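Local atomic coordinates of restriction endonuclease S subunits (Thermoanaerobacter tengcongensis, PDB entry 3OKG), a protein that probably binds DNA as the specificity subunit of a type I restriction-modification system, where S and M polypeptides together make up the methyltransferase. Residues Glu193-Arg198 / Glu393-Arg398; Ser248-Glu253 / Leu257-Gly262. All coordinates share one frame; numbering follows the deposited sequence.

How the contacts relate
Contact 1 joins helix 174-216 to helix 392-407 through segments 195 residues apart at their closest ends, and lies about 9 Å from the centre of the chain. Contact 2 is local: side chains of strands 250-251 and 257-260, which flank strand 276-277 in one mixed sheet, meet within the second DNA specificity domain. Along the chain it is nested inside the loop that contact 1 closes. The two centres are about 45 Å apart, the nearest atoms about 32 Å, and no residues are shared. Contact 1 thus belongs to the long helical part, predicted as coiled coil, that spans this elongated protein, whereas contact 2 belongs to a globular domain out at one end.

Contact 1: Glu193-Arg198 / Glu393-Arg398; sequences EVRRLR and EAELKR
Arg195 meets Glu395, the centre of a salt-bridge network that also takes in Arg198, between two nearly antiparallel helix segments, their axes 12.5 Å apart at an angle of 151°. The side chains of Arg195 and Glu395 slide past one another in opposite directions. Arg195 NE gives its N-H to Glu395 OE2 at a modelled 2.4 Å, so short that the exact distance is doubtful; the carboxylate sits at the guanidinium edge, yet the two planes are turned 62° apart. Arg195 bends at its third torsion (chi3 84°), which swings NE toward this oxygen. The apolar side is the closely packed one: buried Leu396 brings CD2 to 3.7 Å from Arg195 CD. Looser is the other carboxylate oxygen, since Arg198 NH2 stays 3.8 Å from Glu395 OE1, a long ion pair in a partly exposed setting. Glu395 therefore faces two arginines, one through each oxygen, which would probably stabilise its negative charge. Around this pair, Leu396 also rests on Val191 and Arg192 of helix 174-216, and Arg198 lies against Leu385 and Ala388 of helix 365-388, so that the start of helix 392-407 and the end of helix 365-388 both meet the long helix 174-216.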
loop_
_atom_site.group_PDB
_atom_site.type_symbol
_atom_site.label_atom_id
_atom_site.label_comp_id
_atom_site.label_asym_id
_atom_site.label_seq_id
_atom_site.Cartn_x
_atom_site.Cartn_y
_atom_site.Cartn_z
ATOM N N GLU A 193 -3.196 -2.449 -15.118
ATOM C CA GLU A 193 -2.439 -1.635 -16.078
ATOM C C GLU A 193 -1.994 -0.340 -15.410
ATOM O O GLU A 193 -0.900 0.159 -15.644
ATOM C CB GLU A 193 -3.349 -1.231 -17.218
ATOM C CG GLU A 193 -3.186 -1.864 -18.559
ATOM C CD GLU A 193 -3.739 -0.926 -19.662
ATOM O OE1 GLU A 193 -2.948 -0.408 -20.501
ATOM O OE2 GLU A 193 -4.967 -0.672 -19.661
ATOM N N VAL A 194 -2.903 0.253 -14.651
ATOM C CA VAL A 194 -2.621 1.529 -13.995
ATOM C C VAL A 194 -1.577 1.375 -12.904
ATOM O O VAL A 194 -0.672 2.214 -12.769
ATOM C CB VAL A 194 -3.930 2.187 -13.487
ATOM C CG1 VAL A 194 -3.638 3.400 -12.576
ATOM C CG2 VAL A 194 -4.772 2.578 -14.656
ATOM N N ARG A 195 -1.666 0.290 -12.135
ATOM C CA ARG A 195 -0.647 0.013 -11.127
ATOM C C ARG A 195 0.739 -0.080 -11.728
ATOM O O ARG A 195 1.679 0.498 -11.175
ATOM C CB ARG A 195 -0.959 -1.269 -10.325
ATOM C CG ARG A 195 -2.344 -1.292 -9.777
ATOM C CD ARG A 195 -2.536 -2.441 -8.805
ATOM N NE ARG A 195 -2.062 -2.057 -7.488
ATOM C CZ ARG A 195 -0.929 -2.488 -6.960
ATOM N NH1 ARG A 195 -0.172 -3.346 -7.635
ATOM N NH2 ARG A 195 -0.563 -2.070 -5.759
ATOM N N ARG A 196 0.860 -0.792 -12.856
ATOM C CA ARG A 196 2.141 -0.942 -13.554
ATOM C C ARG A 196 2.649 0.397 -14.039
ATOM O O ARG A 196 3.832 0.719 -13.912
ATOM C CB ARG A 196 2.008 -1.859 -14.769
ATOM C CG ARG A 196 2.052 -3.328 -14.450
ATOM C CD ARG A 196 1.436 -4.183 -15.582
ATOM N NE ARG A 196 0.968 -5.418 -14.962
ATOM C CZ ARG A 196 -0.028 -6.175 -15.399
ATOM N NH1 ARG A 196 -0.700 -5.844 -16.494
ATOM N NH2 ARG A 196 -0.357 -7.262 -14.713
ATOM N N LEU A 197 1.743 1.179 -14.605
ATOM C CA LEU A 197 2.098 2.495 -15.107
ATOM C C LEU A 197 2.657 3.355 -13.965
ATOM O O LEU A 197 3.667 4.035 -14.130
ATOM C CB LEU A 197 0.849 3.160 -15.685
ATOM C CG LEU A 197 1.136 4.445 -16.454
ATOM C CD1 LEU A 197 2.054 4.179 -17.655
ATOM C CD2 LEU A 197 -0.204 5.075 -16.877
ATOM N N ARG A 198 1.966 3.328 -12.828
ATOM C CA ARG A 198 2.373 4.093 -11.658
ATOM C C ARG A 198 3.781 3.692 -11.251
ATOM O O ARG A 198 4.647 4.543 -11.052
ATOM C CB ARG A 198 1.401 3.861 -10.500
ATOM C CG ARG A 198 1.611 4.795 -9.318
ATOM C CD ARG A 198 0.285 5.293 -8.767
ATOM N NE ARG A 198 -0.742 4.254 -8.789
ATOM C CZ ARG A 198 -2.022 4.477 -9.065
ATOM N NH1 ARG A 198 -2.440 5.705 -9.344
ATOM N NH2 ARG A 198 -2.887 3.473 -9.063
ATOM N N GLU A 393 -2.686 -6.400 -2.191
ATOM C CA GLU A 393 -3.856 -7.181 -1.815
ATOM C C GLU A 393 -5.093 -6.302 -1.540
ATOM O O GLU A 393 -6.197 -6.604 -2.026
ATOM C CB GLU A 393 -3.557 -8.097 -0.627
ATOM C CG GLU A 393 -4.774 -8.961 -0.262
ATOM C CD GLU A 393 -4.618 -9.679 1.070
ATOM O OE1 GLU A 393 -3.683 -9.340 1.834
ATOM O OE2 GLU A 393 -5.441 -10.576 1.355
ATOM N N ALA A 394 -4.913 -5.221 -0.776
ATOM C CA ALA A 394 -6.031 -4.314 -0.474
ATOM C C ALA A 394 -6.563 -3.578 -1.701
ATOM O O ALA A 394 -7.772 -3.532 -1.949
ATOM C CB ALA A 394 -5.627 -3.321 0.599
ATOM N N GLU A 395 -5.678 -2.992 -2.488
ATOM C CA GLU A 395 -6.175 -2.266 -3.645
ATOM C C GLU A 395 -6.973 -3.219 -4.541
ATOM O O GLU A 395 -8.075 -2.899 -4.982
ATOM C CB GLU A 395 -5.051 -1.587 -4.441
ATOM C CG GLU A 395 -5.483 -0.250 -5.029
ATOM C CD GLU A 395 -4.767 0.137 -6.324
ATOM O OE1 GLU A 395 -5.081 1.233 -6.829
ATOM O OE2 GLU A 395 -3.916 -0.630 -6.851
ATOM N N LEU A 396 -6.426 -4.391 -4.819
ATOM C CA LEU A 396 -7.108 -5.251 -5.732
ATOM C C LEU A 396 -8.459 -5.706 -5.139
ATOM O O LEU A 396 -9.447 -5.673 -5.833
ATOM C CB LEU A 396 -6.230 -6.431 -6.177
ATOM C CG LEU A 396 -4.872 -6.089 -6.833
ATOM C CD1 LEU A 396 -4.283 -7.343 -7.477
ATOM C CD2 LEU A 396 -5.013 -4.974 -7.876
ATOM N N LYS A 397 -8.504 -6.118 -3.871
ATOM C CA LYS A 397 -9.744 -6.686 -3.356
ATOM C C LYS A 397 -10.861 -5.639 -3.247
ATOM O O LYS A 397 -12.015 -5.906 -3.562
ATOM C CB LYS A 397 -9.493 -7.391 -2.020
ATOM C CG LYS A 397 -8.974 -8.828 -2.172
ATOM C CD LYS A 397 -8.633 -9.394 -0.779
ATOM C CE LYS A 397 -8.356 -10.883 -0.819
ATOM N NZ LYS A 397 -8.132 -11.410 0.548
ATOM N N ARG A 398 -10.521 -4.442 -2.793
ATOM C CA ARG A 398 -11.546 -3.410 -2.604
ATOM C C ARG A 398 -11.978 -2.719 -3.910
ATOM O O ARG A 398 -13.139 -2.303 -4.064
ATOM C CB ARG A 398 -11.075 -2.381 -1.578
ATOM C CG ARG A 398 -10.827 -3.005 -0.178
ATOM C CD ARG A 398 -12.002 -3.873 0.337
ATOM N NE ARG A 398 -13.282 -3.175 0.251
ATOM C CZ ARG A 398 -14.471 -3.765 0.366
ATOM N NH1 ARG A 398 -14.547 -5.065 0.622
ATOM N NH2 ARG A 398 -15.582 -3.045 0.255
#

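Contact 2: Ser248-Glu253 / Leu257-Gly262; sequences STYNFE and LPFFQG
Tyr250 and Phe259 pair their rings across a mixed beta-sheet in the second DNA specificity domain, where strand 276-277 runs between strands 250-251 and 257-260 and antiparallel to both. The aromatic contact is oblique, with centroids 5.0 Å apart and ring planes at 45°. Tyr250 comes over one face of Phe259, off centre toward the rim, and its CE1 lies 3.7 Å from Phe259 CD2. In Phe259 a chi1 of 169° sets CG opposite the backbone N, and the ring reaches past strand 276-277 to Tyr250 of edge strand 250-251. With an alanine here, Tyr250 would probably lose the ring face under its CE1 atom and be freer to turn, leaving a gap beside Pro245, which touches both rings. Backbone hydrogen bonding runs through the middle strand: Asn251 pairs with Trp276, and Leu257 with Cys277. Apolar packing continues on the far flank of strand 257-260, where Phe259 touches Cys308 and Phe260 touches Cys307, both on strand 307-309. The backbone N of Phe252 donates to the Glu253 side chain, OE1, at 2.9 Å from above the carboxylate plane. At the phenol end of the aromatic pair, Tyr250 OH lies 3.8 Å from Phe259 CZ.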
loop_
_atom_site.group_PDB
_atom_site.type_symbol
_atom_site.label_atom_id
_atom_site.label_comp_id
_atom_site.label_asym_id
_atom_site.label_seq_id
_atom_site.Cartn_x
_atom_site.Cartn_y
_atom_site.Cartn_z
ATOM N N SER A 248 17.871 18.671 34.885
ATOM C CA SER A 248 17.028 19.446 35.796
ATOM C C SER A 248 16.548 20.831 35.329
ATOM O O SER A 248 16.095 21.631 36.146
ATOM C CB SER A 248 17.771 19.579 37.129
ATOM O OG SER A 248 18.640 20.697 37.119
ATOM N N THR A 249 16.635 21.116 34.030
ATOM C CA THR A 249 16.138 22.385 33.502
ATOM C C THR A 249 15.075 21.996 32.485
ATOM O O THR A 249 14.403 22.861 31.918
ATOM C CB THR A 249 17.169 23.293 32.797
ATOM O OG1 THR A 249 17.726 22.603 31.675
ATOM C CG2 THR A 249 18.287 23.667 33.753
ATOM N N TYR A 250 14.930 20.691 32.270
ATOM C CA TYR A 250 13.811 20.135 31.504
ATOM C C TYR A 250 12.520 20.100 32.319
ATOM O O TYR A 250 12.531 19.761 33.507
ATOM C CB TYR A 250 14.122 18.720 31.043
ATOM C CG TYR A 250 15.456 18.574 30.368
ATOM C CD1 TYR A 250 15.794 19.360 29.269
ATOM C CD2 TYR A 250 16.378 17.638 30.820
ATOM C CE1 TYR A 250 17.030 19.221 28.645
ATOM C CE2 TYR A 250 17.607 17.489 30.203
ATOM C CZ TYR A 250 17.930 18.280 29.117
ATOM O OH TYR A 250 19.160 18.126 28.512
ATOM N N ASN A 251 11.415 20.430 31.657
ATOM C CA ASN A 251 10.090 20.462 32.268
ATOM C C ASN A 251 9.019 20.254 31.202
ATOM O O ASN A 251 9.308 20.317 30.001
ATOM C CB ASN A 251 9.850 21.818 32.912
ATOM C CG ASN A 251 9.895 22.948 31.902
ATOM O OD1 ASN A 251 10.967 23.488 31.606
ATOM N ND2 ASN A 251 8.731 23.309 31.361
ATOM N N PHE A 252 7.783 20.022 31.638
ATOM C CA PHE A 252 6.650 19.952 30.720
ATOM C C PHE A 252 5.654 21.042 31.038
ATOM O O PHE A 252 4.467 20.910 30.736
ATOM C CB PHE A 252 5.963 18.588 30.786
ATOM C CG PHE A 252 6.859 17.452 30.396
ATOM C CD1 PHE A 252 6.922 17.021 29.080
ATOM C CD2 PHE A 252 7.654 16.829 31.338
ATOM C CE1 PHE A 252 7.761 15.978 28.717
ATOM C CE2 PHE A 252 8.494 15.785 30.984
ATOM C CZ PHE A 252 8.548 15.356 29.669
ATOM N N GLU A 253 6.143 22.123 31.643
ATOM C CA GLU A 253 5.277 23.214 32.081
ATOM C C GLU A 253 5.370 24.416 31.150
ATOM O O GLU A 253 4.911 25.510 31.487
ATOM C CB GLU A 253 5.615 23.642 33.517
ATOM C CG GLU A 253 6.130 22.525 34.425
ATOM C CD GLU A 253 5.388 21.206 34.239
ATOM O OE1 GLU A 253 6.064 20.171 34.016
ATOM O OE2 GLU A 253 4.136 21.201 34.305
ATOM N N LEU A 257 11.800 26.968 26.351
ATOM C CA LEU A 257 11.613 26.643 24.938
ATOM C C LEU A 257 11.655 25.141 24.731
ATOM O O LEU A 257 12.343 24.434 25.476
ATOM C CB LEU A 257 12.720 27.291 24.087
ATOM C CG LEU A 257 12.716 28.809 23.923
ATOM C CD1 LEU A 257 13.932 29.245 23.124
ATOM C CD2 LEU A 257 11.424 29.280 23.260
ATOM N N PRO A 258 10.942 24.643 23.703
ATOM C CA PRO A 258 11.035 23.204 23.420
ATOM C C PRO A 258 12.488 22.823 23.220
ATOM O O PRO A 258 13.275 23.637 22.728
ATOM C CB PRO A 258 10.236 23.041 22.120
ATOM C CG PRO A 258 9.288 24.215 22.116
ATOM C CD PRO A 258 10.024 25.344 22.787
ATOM N N PHE A 259 12.848 21.604 23.597
ATOM C CA PHE A 259 14.239 21.187 23.522
ATOM C C PHE A 259 14.339 19.927 22.694
ATOM O O PHE A 259 13.597 18.962 22.918
ATOM C CB PHE A 259 14.830 20.951 24.922
ATOM C CG PHE A 259 16.181 20.278 24.907
ATOM C CD1 PHE A 259 17.339 21.021 24.758
ATOM C CD2 PHE A 259 16.288 18.903 25.048
ATOM C CE1 PHE A 259 18.585 20.396 24.745
ATOM C CE2 PHE A 259 17.517 18.268 25.033
ATOM C CZ PHE A 259 18.675 19.020 24.883
ATOM N N PHE A 260 15.253 19.938 21.731
ATOM C CA PHE A 260 15.456 18.768 20.892
ATOM C C PHE A 260 16.893 18.279 20.998
ATOM O O PHE A 260 17.844 18.978 20.616
ATOM C CB PHE A 260 15.066 19.070 19.434
ATOM C CG PHE A 260 13.712 19.716 19.290
ATOM C CD1 PHE A 260 12.555 19.011 19.600
ATOM C CD2 PHE A 260 13.593 21.026 18.848
ATOM C CE1 PHE A 260 11.315 19.603 19.471
ATOM C CE2 PHE A 260 12.346 21.632 18.711
ATOM C CZ PHE A 260 11.204 20.916 19.025
ATOM N N GLN A 261 17.034 17.073 21.529
ATOM C CA GLN A 261 18.334 16.512 21.839
ATOM C C GLN A 261 19.076 16.141 20.576
ATOM O O GLN A 261 20.270 16.417 20.442
ATOM C CB GLN A 261 18.182 15.266 22.720
ATOM C CG GLN A 261 19.407 14.372 22.735
ATOM C CD GLN A 261 20.583 15.033 23.421
ATOM O OE1 GLN A 261 20.407 15.939 24.236
ATOM N NE2 GLN A 261 21.793 14.590 23.089
ATOM N N GLY A 262 18.371 15.503 19.652
ATOM C CA GLY A 262 19.024 14.903 18.511
ATOM C C GLY A 262 18.082 14.452 17.414
ATOM O O GLY A 262 16.920 14.873 17.364
#